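Amino acid ABC superfamily ATP binding cassette transporter, binding protein (Streptococcus pneumoniae, PDB 4H5G) probably captures L-arginine outside the cell membrane and delivers it to an amino acid ABC importer, as the substrate-binding protein of that transporter. Local coordinates at residues 83-87 with 195-201; 112-118 with 186-192; 137-142 with 191-195; 153-157 with 167-171. All blocks are in the same frame, centred on the assembly; numbering follows the deposited sequence.

Interaction 1. Residues 83-87 with 195-201; sequences SATDE and KDGDANA. With ARG (arginine), chain L.
A84 meets A199 through a single backbone hydrogen bond at the arginine-binding cleft of a type II periplasmic binding protein fold. A84 N donates a hydrogen bond to A199 O over 3.0 Å, almost straight at 164°, and S83 pairs with N200 as a lone beta bridge. Small residues suit this close approach: the methyl A84 CB rests 4.0 Å from A201 CB, and F94 packs against both alanines. The bridge lies next to the ligand contacts of S83, which bonds the arginine twice. S83 N donates to the carboxylate O of the bound arginine at 2.8 Å, while S83 OG accepts from the ligand's amino N at 3.1 Å; with chi1 at -59° the hydroxyl stands beside S83 N, and the two face the ligand's main-chain end together.

Farther out, T85 occupies the N-cap of the short helix that follows, its OG1 bonded to the backbone N of R88, whose own side chain reaches the ligand. The methyl T85 CG2 lies 3.4 Å from D198 OD2, the two side chains crossing at about a right angle. K195 NZ and E87 OE1 form a salt bridge, but they are modelled too close and K195 is poorly ordered, leaving its detail doubtful. An aspartate suits position 198, since D198 OD2 can accept from a water that in turn accepts from D86 N at 2.9 Å.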
loop_
_atom_site.group_PDB
_atom_site.type_symbol
_atom_site.label_atom_id
_atom_site.label_comp_id
_atom_site.label_asym_id
_atom_site.label_seq_id
_atom_site.Cartn_x
_atom_site.Cartn_y
_atom_site.Cartn_z
ATOM N N SER A 83 1.337 -5.296 3.777
ATOM C CA SER A 83 2.383 -6.237 4.197
ATOM C C SER A 83 1.785 -7.454 4.913
ATOM O O SER A 83 1.052 -7.311 5.888
ATOM C CB SER A 83 3.367 -5.524 5.133
ATOM O OG SER A 83 3.966 -4.408 4.510
ATOM N N ALA A 84 2.123 -8.659 4.456
ATOM C CA ALA A 84 1.595 -9.872 5.090
ATOM C C ALA A 84 2.431 -10.258 6.318
ATOM O O ALA A 84 3.218 -11.214 6.287
ATOM C CB ALA A 84 1.531 -11.015 4.081
ATOM N N THR A 85 2.235 -9.525 7.413
ATOM C CA THR A 85 3.033 -9.748 8.627
ATOM C C THR A 85 2.542 -10.938 9.449
ATOM O O THR A 85 1.390 -11.348 9.337
ATOM C CB THR A 85 3.010 -8.500 9.523
ATOM O OG1 THR A 85 1.692 -8.342 10.057
ATOM C CG2 THR A 85 3.378 -7.251 8.719
ATOM N N ASP A 86 3.422 -11.477 10.288
ATOM C CA ASP A 86 3.045 -12.575 11.171
ATOM C C ASP A 86 1.872 -12.176 12.069
ATOM O O ASP A 86 0.951 -12.963 12.287
ATOM C CB ASP A 86 4.245 -13.015 12.013
ATOM C CG ASP A 86 5.289 -13.761 11.200
ATOM O OD1 ASP A 86 4.966 -14.260 10.103
ATOM O OD2 ASP A 86 6.443 -13.856 11.667
ATOM N N GLU A 87 1.912 -10.942 12.564
ATOM C CA GLU A 87 0.867 -10.414 13.444
ATOM C C GLU A 87 -0.471 -10.410 12.716
ATOM O O GLU A 87 -1.500 -10.858 13.238
ATOM C CB GLU A 87 1.219 -8.991 13.907
ATOM C CG GLU A 87 2.436 -8.891 14.833
ATOM C CD GLU A 87 3.732 -9.375 14.190
ATOM O OE1 GLU A 87 3.930 -9.121 12.979
ATOM O OE2 GLU A 87 4.543 -10.026 14.889
ATOM N N LYS A 195 11.905 -6.334 8.264
ATOM C CA LYS A 195 11.366 -7.650 8.611
ATOM C C LYS A 195 11.473 -8.594 7.420
ATOM O O LYS A 195 10.754 -8.445 6.427
ATOM C CB LYS A 195 9.894 -7.512 9.050
ATOM C CG LYS A 195 9.459 -8.418 10.216
ATOM C CD LYS A 195 8.012 -8.132 10.659
ATOM C CE LYS A 195 7.600 -8.985 11.871
ATOM N NZ LYS A 195 6.129 -8.920 12.165
ATOM N N ASP A 196 12.392 -9.548 7.516
ATOM C CA ASP A 196 12.602 -10.517 6.452
ATOM C C ASP A 196 11.293 -11.231 6.129
ATOM O O ASP A 196 10.488 -11.523 7.019
ATOM C CB ASP A 196 13.726 -11.484 6.824
ATOM C CG ASP A 196 15.008 -10.755 7.191
ATOM O OD1 ASP A 196 15.107 -9.554 6.862
ATOM O OD2 ASP A 196 15.908 -11.371 7.803
ATOM N N GLY A 197 11.078 -11.482 4.843
ATOM C CA GLY A 197 9.754 -11.811 4.354
ATOM C C GLY A 197 8.940 -10.529 4.304
ATOM O O GLY A 197 9.487 -9.441 4.106
ATOM N N ASP A 198 7.631 -10.660 4.501
ATOM C CA ASP A 198 6.703 -9.531 4.456
ATOM C C ASP A 198 6.738 -8.778 3.133
ATOM O O ASP A 198 7.427 -7.769 2.960
ATOM C CB ASP A 198 6.869 -8.628 5.677
ATOM C CG ASP A 198 6.686 -9.392 6.970
ATOM O OD1 ASP A 198 6.865 -10.626 6.941
ATOM O OD2 ASP A 198 6.353 -8.780 8.003
ATOM N N ALA A 199 5.985 -9.342 2.202
ATOM C CA ALA A 199 5.746 -8.790 0.890
ATOM C C ALA A 199 4.297 -8.338 0.910
ATOM O O ALA A 199 3.562 -8.680 1.842
ATOM C CB ALA A 199 5.940 -9.880 -0.134
ATOM N N ASN A 200 3.874 -7.593 -0.106
ATOM C CA ASN A 200 2.465 -7.241 -0.259
ATOM C C ASN A 200 1.612 -8.446 -0.634
ATOM O O ASN A 200 1.983 -9.220 -1.500
ATOM C CB ASN A 200 2.323 -6.182 -1.352
ATOM C CG ASN A 200 3.138 -4.958 -1.054
ATOM O OD1 ASN A 200 2.810 -4.195 -0.136
ATOM N ND2 ASN A 200 4.232 -4.773 -1.792
ATOM N N ALA A 201 0.460 -8.598 0.012
ATOM C CA ALA A 201 -0.468 -9.666 -0.358
ATOM C C ALA A 201 -1.904 -9.191 -0.197
ATOM O O ALA A 201 -2.157 -8.166 0.417
ATOM C CB ALA A 201 -0.205 -10.907 0.483
HETATM N N ARG L . 2.860 -1.757 3.465
HETATM C CA ARG L . 2.478 -1.013 4.674
HETATM C C ARG L . 1.573 -1.838 5.561
HETATM O O ARG L . 0.963 -2.831 5.134
HETATM C CB ARG L . 1.790 0.312 4.314
HETATM C CG ARG L . 0.635 0.184 3.323
HETATM C CD ARG L . -0.136 1.506 3.187
HETATM N NE ARG L . -1.135 1.443 2.111
HETATM C CZ ARG L . -1.915 2.452 1.734
HETATM N NH1 ARG L . -2.783 2.291 0.737
HETATM N NH2 ARG L . -1.822 3.622 2.357
HETATM O OXT ARG L . 1.435 -1.528 6.747
HETATM O O HOH W 1 6.081 -10.587 9.755
#

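Interaction 2. Residues 112-118 with 186-192; sequences VEKYKDL and AVATVSL
V190 sets its branched side chain against the 112-118 loop, in the sheet-bearing domain of a type II periplasmic binding protein, where the chain leaves edge strand 185-187. Its two methyls serve different neighbours. With chi1 at 53°, V190 CG1 lies between its own backbone N and carbonyl carbon and comes within 3.1 Å of Y115 O; CG2, on the other branch, meets L118 CD2 at 3.4 Å. A beta-branched residue suits this place because it can fill both directions at once.

L118 lies aslant both V190 and L192, and its CD2 is the shared point of contact, also 3.4 Å from L192 CD2. Both carbon pairs are tighter than usual, so the leucine is closely fitted, with L142 packing against L118 and L192 alike. At the opposite end of the contact V112 splits its methyls as well: CG2 sits 3.6 Å from A186 CB, where the small alanine lets the valine methyl come close, and CG1 touches T189 CG2, the two side chains meeting roughly at right angles.

Between these apolar patches the backbones are joined through water. One water accepts from T189 N and donates to both V112 O and Y115 O, bonding three main-chain groups, among them the carbonyl of Y115, the centre of an inverse gamma turn. T189 suits the wetter side: its methyl faces V112 while its hydroxyl engages two further waters, one donating to V112 O and the other to K116 O at 2.8 Å.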
loop_
_atom_site.group_PDB
_atom_site.type_symbol
_atom_site.label_atom_id
_atom_site.label_comp_id
_atom_site.label_asym_id
_atom_site.label_seq_id
_atom_site.Cartn_x
_atom_site.Cartn_y
_atom_site.Cartn_z
ATOM N N VAL A 112 19.381 15.136 1.200
ATOM C CA VAL A 112 19.852 13.779 0.916
ATOM C C VAL A 112 21.238 13.524 1.513
ATOM O O VAL A 112 21.504 12.443 2.038
ATOM C CB VAL A 112 19.834 13.466 -0.591
ATOM C CG1 VAL A 112 20.464 12.104 -0.874
ATOM C CG2 VAL A 112 18.407 13.497 -1.112
ATOM N N GLU A 113 22.115 14.519 1.449
ATOM C CA GLU A 113 23.462 14.356 1.996
ATOM C C GLU A 113 23.429 14.363 3.512
ATOM O O GLU A 113 24.339 13.873 4.177
ATOM C CB GLU A 113 24.402 15.448 1.475
ATOM C CG GLU A 113 24.723 15.307 0.011
ATOM C CD GLU A 113 25.249 13.928 -0.324
ATOM O OE1 GLU A 113 26.237 13.495 0.307
ATOM O OE2 GLU A 113 24.663 13.269 -1.209
ATOM N N LYS A 114 22.350 14.901 4.054
ATOM C CA LYS A 114 22.244 15.103 5.487
ATOM C C LYS A 114 21.828 13.829 6.222
ATOM O O LYS A 114 22.411 13.475 7.247
ATOM C CB LYS A 114 21.224 16.203 5.747
ATOM C CG LYS A 114 20.981 16.495 7.195
ATOM C CD LYS A 114 19.946 17.584 7.318
ATOM C CE LYS A 114 19.719 17.959 8.755
ATOM N NZ LYS A 114 18.787 19.114 8.807
ATOM N N TYR A 115 20.811 13.147 5.701
ATOM C CA TYR A 115 20.268 11.958 6.358
ATOM C C TYR A 115 20.926 10.701 5.833
ATOM O O TYR A 115 20.313 9.920 5.113
ATOM C CB TYR A 115 18.745 11.909 6.193
ATOM C CG TYR A 115 18.096 13.063 6.915
ATOM C CD1 TYR A 115 18.310 13.242 8.265
ATOM C CD2 TYR A 115 17.308 13.995 6.243
ATOM C CE1 TYR A 115 17.746 14.296 8.950
ATOM C CE2 TYR A 115 16.734 15.065 6.917
ATOM C CZ TYR A 115 16.955 15.206 8.270
ATOM O OH TYR A 115 16.414 16.259 8.972
ATOM N N LYS A 116 22.187 10.519 6.202
ATOM C CA LYS A 116 22.950 9.370 5.732
ATOM C C LYS A 116 22.912 8.172 6.655
ATOM O O LYS A 116 23.185 7.057 6.222
ATOM C CB LYS A 116 24.396 9.762 5.456
ATOM C CG LYS A 116 24.552 10.450 4.130
ATOM C CD LYS A 116 25.921 10.220 3.547
ATOM C CE LYS A 116 26.561 11.543 3.270
ATOM N NZ LYS A 116 26.324 12.404 4.443
ATOM N N ASP A 117 22.589 8.391 7.926
ATOM C CA ASP A 117 22.541 7.280 8.876
ATOM C C ASP A 117 21.317 7.372 9.767
ATOM O O ASP A 117 20.562 8.337 9.693
ATOM C CB ASP A 117 23.831 7.207 9.704
ATOM C CG ASP A 117 23.980 8.365 10.694
ATOM O OD1 ASP A 117 23.259 9.386 10.588
ATOM O OD2 ASP A 117 24.844 8.250 11.583
ATOM N N LEU A 118 21.114 6.358 10.597
ATOM C CA LEU A 118 19.972 6.362 11.500
ATOM C C LEU A 118 20.115 7.400 12.610
ATOM O O LEU A 118 19.117 7.955 13.078
ATOM C CB LEU A 118 19.762 4.976 12.099
ATOM C CG LEU A 118 19.434 3.889 11.081
ATOM C CD1 LEU A 118 18.941 2.640 11.792
ATOM C CD2 LEU A 118 18.404 4.397 10.094
ATOM N N ALA A 186 13.114 13.664 -2.681
ATOM C CA ALA A 186 14.043 12.605 -3.037
ATOM C C ALA A 186 13.949 11.459 -2.051
ATOM O O ALA A 186 13.438 11.620 -0.954
ATOM C CB ALA A 186 15.466 13.147 -3.088
ATOM N N VAL A 187 14.451 10.301 -2.449
ATOM C CA VAL A 187 14.509 9.159 -1.549
ATOM C C VAL A 187 15.842 9.190 -0.799
ATOM O O VAL A 187 16.898 9.298 -1.418
ATOM C CB VAL A 187 14.370 7.858 -2.342
ATOM C CG1 VAL A 187 14.398 6.645 -1.404
ATOM C CG2 VAL A 187 13.082 7.887 -3.179
ATOM N N ALA A 188 15.788 9.110 0.531
ATOM C CA ALA A 188 16.997 9.132 1.365
ATOM C C ALA A 188 17.844 7.893 1.080
ATOM O O ALA A 188 17.316 6.874 0.655
ATOM C CB ALA A 188 16.624 9.198 2.832
ATOM N N THR A 189 19.153 7.983 1.319
ATOM C CA THR A 189 20.057 6.849 1.089
ATOM C C THR A 189 20.155 5.927 2.302
ATOM O O THR A 189 20.895 4.944 2.281
ATOM C CB THR A 189 21.476 7.313 0.741
ATOM O OG1 THR A 189 21.977 8.137 1.801
ATOM C CG2 THR A 189 21.489 8.105 -0.561
ATOM N N VAL A 190 19.429 6.262 3.361
ATOM C CA VAL A 190 19.468 5.479 4.591
ATOM C C VAL A 190 18.164 4.710 4.687
ATOM O O VAL A 190 17.126 5.229 4.305
ATOM C CB VAL A 190 19.617 6.415 5.822
ATOM C CG1 VAL A 190 18.534 7.498 5.828
ATOM C CG2 VAL A 190 19.594 5.628 7.103
ATOM N N SER A 191 18.208 3.473 5.169
ATOM C CA SER A 191 16.967 2.732 5.389
ATOM C C SER A 191 17.018 1.909 6.672
ATOM O O SER A 191 18.091 1.531 7.141
ATOM C CB SER A 191 16.624 1.854 4.184
ATOM O OG SER A 191 17.624 0.893 3.949
ATOM N N LEU A 192 15.850 1.651 7.244
ATOM C CA LEU A 192 15.761 0.863 8.467
ATOM C C LEU A 192 15.985 -0.614 8.174
ATOM O O LEU A 192 15.881 -1.047 7.033
ATOM C CB LEU A 192 14.405 1.077 9.148
ATOM C CG LEU A 192 14.287 2.455 9.798
ATOM C CD1 LEU A 192 13.023 2.583 10.617
ATOM C CD2 LEU A 192 15.487 2.699 10.688
HETATM O O HOH W 2 19.768 10.425 2.660
HETATM O O HOH W 3 23.370 10.449 1.143
HETATM O O HOH W 4 23.494 6.807 3.424
#

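Interaction 3. Residues 137-142 with 191-195; sequences MVKEQL and SLKMK
Q141 turns its carboxamide to the backbone of K193 and uses both ends of it. Q141 OE1 accepts from K193 N at 2.9 Å, the donor lying in the carbonyl plane on a lone pair, though the N-H is bent to 136°. Q141 NE2 donates to K193 O along a straighter line of 167°, but over a modelled distance of 2.4 Å, too short to be taken literally. Together the two bonds would fix the rotation of the amide and pair both main-chain polar groups of K193. Glutamine suits the task, since a single flat group offers an acceptor and a donor; its chain runs extended beyond CG to span the gap from the last turn of the helix. The rest of the K193 chain leads away from this pairing, although its CB passes 3.3 Å from Q141 OE1.

Beside the amide the contact is apolar. M137, flexible and unbranched, bends at chi3 (70°) to bring CE against L192 CB at 3.8 Å and M194 CB at 4.0 Å. L192 slides past it in the reverse direction, placing CD1 3.7 Å from M137 O, a carbonyl already bonded to Q141 N. L142, just past the helix, touches L192 CD2 with its CD1, and H169 of the neighbouring strand packs on M137, V138 and L192. A side-chain amide mimicking a peptide in this way docks an irregular segment on helix 133-141, within one domain of the type II periplasmic binding protein fold.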
loop_
_atom_site.group_PDB
_atom_site.type_symbol
_atom_site.label_atom_id
_atom_site.label_comp_id
_atom_site.label_asym_id
_atom_site.label_seq_id
_atom_site.Cartn_x
_atom_site.Cartn_y
_atom_site.Cartn_z
ATOM N N MET A 137 8.051 0.211 12.404
ATOM C CA MET A 137 9.504 0.145 12.264
ATOM C C MET A 137 10.179 1.344 12.908
ATOM O O MET A 137 11.199 1.211 13.582
ATOM C CB MET A 137 9.878 0.050 10.778
ATOM C CG MET A 137 9.495 -1.282 10.159
ATOM S SD MET A 137 9.766 -1.264 8.383
ATOM C CE MET A 137 11.563 -1.230 8.328
ATOM N N VAL A 138 9.608 2.526 12.712
ATOM C CA VAL A 138 10.177 3.716 13.342
ATOM C C VAL A 138 10.069 3.633 14.866
ATOM O O VAL A 138 11.034 3.918 15.580
ATOM C CB VAL A 138 9.513 5.007 12.828
ATOM C CG1 VAL A 138 10.030 6.215 13.620
ATOM C CG2 VAL A 138 9.802 5.203 11.337
ATOM N N LYS A 139 8.898 3.235 15.360
ATOM C CA LYS A 139 8.696 3.095 16.808
ATOM C C LYS A 139 9.675 2.117 17.434
ATOM O O LYS A 139 10.152 2.338 18.550
ATOM C CB LYS A 139 7.265 2.643 17.130
ATOM C CG LYS A 139 6.192 3.690 16.879
ATOM C CD LYS A 139 4.833 3.206 17.382
ATOM C CE LYS A 139 3.728 4.211 17.081
ATOM N NZ LYS A 139 2.387 3.687 17.482
ATOM N N GLU A 140 9.972 1.041 16.712
ATOM C CA GLU A 140 10.861 -0.008 17.217
ATOM C C GLU A 140 12.339 0.322 17.083
ATOM O O GLU A 140 13.118 0.091 18.004
ATOM C CB GLU A 140 10.623 -1.318 16.469
ATOM C CG GLU A 140 9.323 -2.013 16.739
ATOM C CD GLU A 140 9.359 -3.433 16.214
ATOM O OE1 GLU A 140 10.329 -4.150 16.535
ATOM O OE2 GLU A 140 8.444 -3.823 15.461
ATOM N N GLN A 141 12.725 0.837 15.921
ATOM C CA GLN A 141 14.141 0.987 15.602
ATOM C C GLN A 141 14.648 2.393 15.880
ATOM O O GLN A 141 15.843 2.609 16.047
ATOM C CB GLN A 141 14.413 0.576 14.150
ATOM C CG GLN A 141 13.980 -0.853 13.826
ATOM C CD GLN A 141 14.415 -1.297 12.440
ATOM O OE1 GLN A 141 15.509 -0.961 11.978
ATOM N NE2 GLN A 141 13.548 -2.043 11.763
ATOM N N LEU A 142 13.735 3.354 15.941
ATOM C CA LEU A 142 14.120 4.724 16.279
ATOM C C LEU A 142 13.252 5.326 17.387
ATOM O O LEU A 142 12.624 6.356 17.175
ATOM C CB LEU A 142 14.053 5.611 15.035
ATOM C CG LEU A 142 14.908 5.179 13.849
ATOM C CD1 LEU A 142 14.541 5.995 12.615
ATOM C CD2 LEU A 142 16.392 5.329 14.174
ATOM N N SER A 191 18.208 3.473 5.169
ATOM C CA SER A 191 16.967 2.732 5.389
ATOM C C SER A 191 17.018 1.909 6.672
ATOM O O SER A 191 18.091 1.531 7.141
ATOM C CB SER A 191 16.624 1.854 4.184
ATOM O OG SER A 191 17.624 0.893 3.949
ATOM N N LEU A 192 15.850 1.651 7.244
ATOM C CA LEU A 192 15.761 0.863 8.467
ATOM C C LEU A 192 15.985 -0.614 8.174
ATOM O O LEU A 192 15.881 -1.047 7.033
ATOM C CB LEU A 192 14.405 1.077 9.148
ATOM C CG LEU A 192 14.287 2.455 9.798
ATOM C CD1 LEU A 192 13.023 2.583 10.617
ATOM C CD2 LEU A 192 15.487 2.699 10.688
ATOM N N LYS A 193 16.302 -1.382 9.212
ATOM C CA LYS A 193 16.418 -2.832 9.081
ATOM C C LYS A 193 15.022 -3.399 8.857
ATOM O O LYS A 193 14.116 -3.118 9.639
ATOM C CB LYS A 193 17.029 -3.413 10.355
ATOM C CG LYS A 193 17.041 -4.931 10.402
ATOM C CD LYS A 193 17.546 -5.452 11.740
ATOM C CE LYS A 193 19.062 -5.487 11.794
ATOM N NZ LYS A 193 19.532 -6.338 12.924
ATOM N N MET A 194 14.823 -4.183 7.800
ATOM C CA MET A 194 13.460 -4.644 7.501
ATOM C C MET A 194 13.129 -6.124 7.772
ATOM O O MET A 194 13.948 -7.021 7.546
ATOM C CB MET A 194 13.009 -4.217 6.099
ATOM C CG MET A 194 13.777 -4.823 4.941
ATOM S SD MET A 194 12.919 -4.450 3.395
ATOM C CE MET A 194 11.217 -4.637 3.917
ATOM N N LYS A 195 11.905 -6.334 8.264
ATOM C CA LYS A 195 11.366 -7.650 8.611
ATOM C C LYS A 195 11.473 -8.594 7.420
ATOM O O LYS A 195 10.754 -8.445 6.427
ATOM C CB LYS A 195 9.894 -7.512 9.050
ATOM C CG LYS A 195 9.459 -8.418 10.216
ATOM C CD LYS A 195 8.012 -8.132 10.659
ATOM C CE LYS A 195 7.600 -8.985 11.871
ATOM N NZ LYS A 195 6.129 -8.920 12.165
#

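Interaction 4. Residues 153-157 with 167-171; sequences MGEAV and AVHMD. With ARG (arginine), chain L.
M153 extends CG away from its backbone N (chi1 -180°) and then folds at chi2 and chi3, which lays its sulfur and methyl over strand 167-171. M170 starts from the strand with chi1 at 66°, CG lying between N and carbonyl carbon, and bends at chi3 to bring CE back toward the helix. The two chains meet at a slant, M153 SD lying 3.7 Å from M170 CE, while M153 CE reaches M170 CB at 3.9 Å. Methionine suits both positions, because its pliant thioether can follow the surface between helix and strand.

V168, stiffer and beta-branched as strands readily accept, passes M153 in the reverse sense; its CG1 touches M153 SD and also A156 CB, each at 3.8 Å. The small A156 lets the helix come near here, and V168 CG2 sits 3.8 Å from A156 O. V157 CG2 completes the layer by approaching M170 CE almost perpendicularly, at 4.1 Å. Y178 of helix 172-181 closes over M153, V157 and M170, so the cluster is buried.

At the strand's C-terminal end D171 turns to the ligand: its OD2 accepts from the amino N of the bound arginine at 2.9 Å, and also bonds Y22 OH, while N101 ND2 holds OD1. A carboxylate suits the positive ammonium it receives. The axes of segments 153-157 and 167-171 run roughly antiparallel, at 150°, with a closest approach of 9.4 Å: the helix-on-sheet layer of an alpha/beta domain, whose strand end supplies the arginine pocket of this type II periplasmic binding protein.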
loop_
_atom_site.group_PDB
_atom_site.type_symbol
_atom_site.label_atom_id
_atom_site.label_comp_id
_atom_site.label_asym_id
_atom_site.label_seq_id
_atom_site.Cartn_x
_atom_site.Cartn_y
_atom_site.Cartn_z
ATOM N N MET A 153 -1.528 9.339 3.903
ATOM C CA MET A 153 -0.153 9.529 3.416
ATOM C C MET A 153 0.048 10.874 2.725
ATOM O O MET A 153 1.121 11.469 2.827
ATOM C CB MET A 153 0.289 8.382 2.493
ATOM C CG MET A 153 1.728 8.547 1.968
ATOM S SD MET A 153 2.949 8.739 3.294
ATOM C CE MET A 153 2.919 7.093 3.986
ATOM N N GLY A 154 -0.976 11.354 2.021
ATOM C CA GLY A 154 -0.896 12.661 1.371
ATOM C C GLY A 154 -0.654 13.773 2.372
ATOM O O GLY A 154 0.079 14.730 2.094
ATOM N N GLU A 155 -1.267 13.651 3.549
ATOM C CA GLU A 155 -1.073 14.651 4.602
ATOM C C GLU A 155 0.349 14.593 5.156
ATOM O O GLU A 155 0.950 15.633 5.445
ATOM C CB GLU A 155 -2.116 14.492 5.722
ATOM C CG GLU A 155 -1.876 15.375 6.953
ATOM C CD GLU A 155 -1.955 16.873 6.668
ATOM O OE1 GLU A 155 -2.558 17.271 5.649
ATOM O OE2 GLU A 155 -1.415 17.663 7.478
ATOM N N ALA A 156 0.897 13.387 5.281
ATOM C CA ALA A 156 2.291 13.249 5.724
ATOM C C ALA A 156 3.212 13.979 4.767
ATOM O O ALA A 156 4.113 14.717 5.184
ATOM C CB ALA A 156 2.686 11.780 5.843
ATOM N N VAL A 157 2.986 13.789 3.474
ATOM C CA VAL A 157 3.843 14.431 2.479
ATOM C C VAL A 157 3.618 15.945 2.437
ATOM O O VAL A 157 4.561 16.713 2.243
ATOM C CB VAL A 157 3.691 13.777 1.090
ATOM C CG1 VAL A 157 4.521 14.537 0.036
ATOM C CG2 VAL A 157 4.127 12.327 1.153
ATOM N N ALA A 167 11.253 13.839 7.272
ATOM C CA ALA A 167 11.376 12.566 6.575
ATOM C C ALA A 167 10.099 11.774 6.777
ATOM O O ALA A 167 9.581 11.728 7.884
ATOM C CB ALA A 167 12.556 11.789 7.108
ATOM N N VAL A 168 9.601 11.157 5.708
ATOM C CA VAL A 168 8.394 10.338 5.809
ATOM C C VAL A 168 8.729 8.901 5.440
ATOM O O VAL A 168 9.242 8.642 4.351
ATOM C CB VAL A 168 7.292 10.838 4.861
ATOM C CG1 VAL A 168 6.007 10.020 5.086
ATOM C CG2 VAL A 168 7.007 12.320 5.081
ATOM N N HIS A 169 8.436 7.963 6.341
ATOM C CA HIS A 169 8.708 6.541 6.093
ATOM C C HIS A 169 7.552 5.933 5.303
ATOM O O HIS A 169 6.389 6.125 5.659
ATOM C CB HIS A 169 8.854 5.797 7.428
ATOM C CG HIS A 169 9.772 4.617 7.380
ATOM N ND1 HIS A 169 9.571 3.489 8.147
ATOM C CD2 HIS A 169 10.911 4.397 6.680
ATOM C CE1 HIS A 169 10.542 2.620 7.913
ATOM N NE2 HIS A 169 11.375 3.150 7.032
ATOM N N MET A 170 7.864 5.189 4.237
ATOM C CA MET A 170 6.817 4.627 3.369
ATOM C C MET A 170 7.375 3.525 2.481
ATOM O O MET A 170 8.581 3.376 2.363
ATOM C CB MET A 170 6.205 5.732 2.495
ATOM C CG MET A 170 7.208 6.314 1.491
ATOM S SD MET A 170 6.520 7.662 0.502
ATOM C CE MET A 170 6.256 8.918 1.741
ATOM N N ASP A 171 6.501 2.756 1.842
ATOM C CA ASP A 171 6.979 1.746 0.895
ATOM C C ASP A 171 7.781 2.407 -0.220
ATOM O O ASP A 171 7.399 3.458 -0.715
ATOM C CB ASP A 171 5.806 0.940 0.325
ATOM C CG ASP A 171 5.256 -0.052 1.333
ATOM O OD1 ASP A 171 5.854 -1.138 1.462
ATOM O OD2 ASP A 171 4.263 0.269 2.024
HETATM N N ARG L . 2.860 -1.757 3.465
HETATM C CA ARG L . 2.478 -1.013 4.674
HETATM C C ARG L . 1.573 -1.838 5.561
HETATM O O ARG L . 0.963 -2.831 5.134
HETATM C CB ARG L . 1.790 0.312 4.314
HETATM C CG ARG L . 0.635 0.184 3.323
HETATM C CD ARG L . -0.136 1.506 3.187
HETATM N NE ARG L . -1.135 1.443 2.111
HETATM C CZ ARG L . -1.915 2.452 1.734
HETATM N NH1 ARG L . -2.783 2.291 0.737
HETATM N NH2 ARG L . -1.822 3.622 2.357
HETATM O OXT ARG L . 1.435 -1.528 6.747
#

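How the interactions relate
From the N terminus, interaction 1 opens first, at 83-87, and closes last, at 195-201, so its loop encloses the other three. Interaction 2 starts next at 112-118 and interaction 3 at 137-142; both end on overlapping parts of 186-195, sharing S191 and L192, and interaction 3 runs on to K195, where interaction 1 takes over. Interaction 4 closes a short helix-to-strand connection, 153-157 to 167-171, within all of these. Through H169 the strand of interaction 4 touches interactions 2 and 3, tying the sheet to both. The bound arginine joins interactions 1 and 4, whose centres are about 20 Å apart.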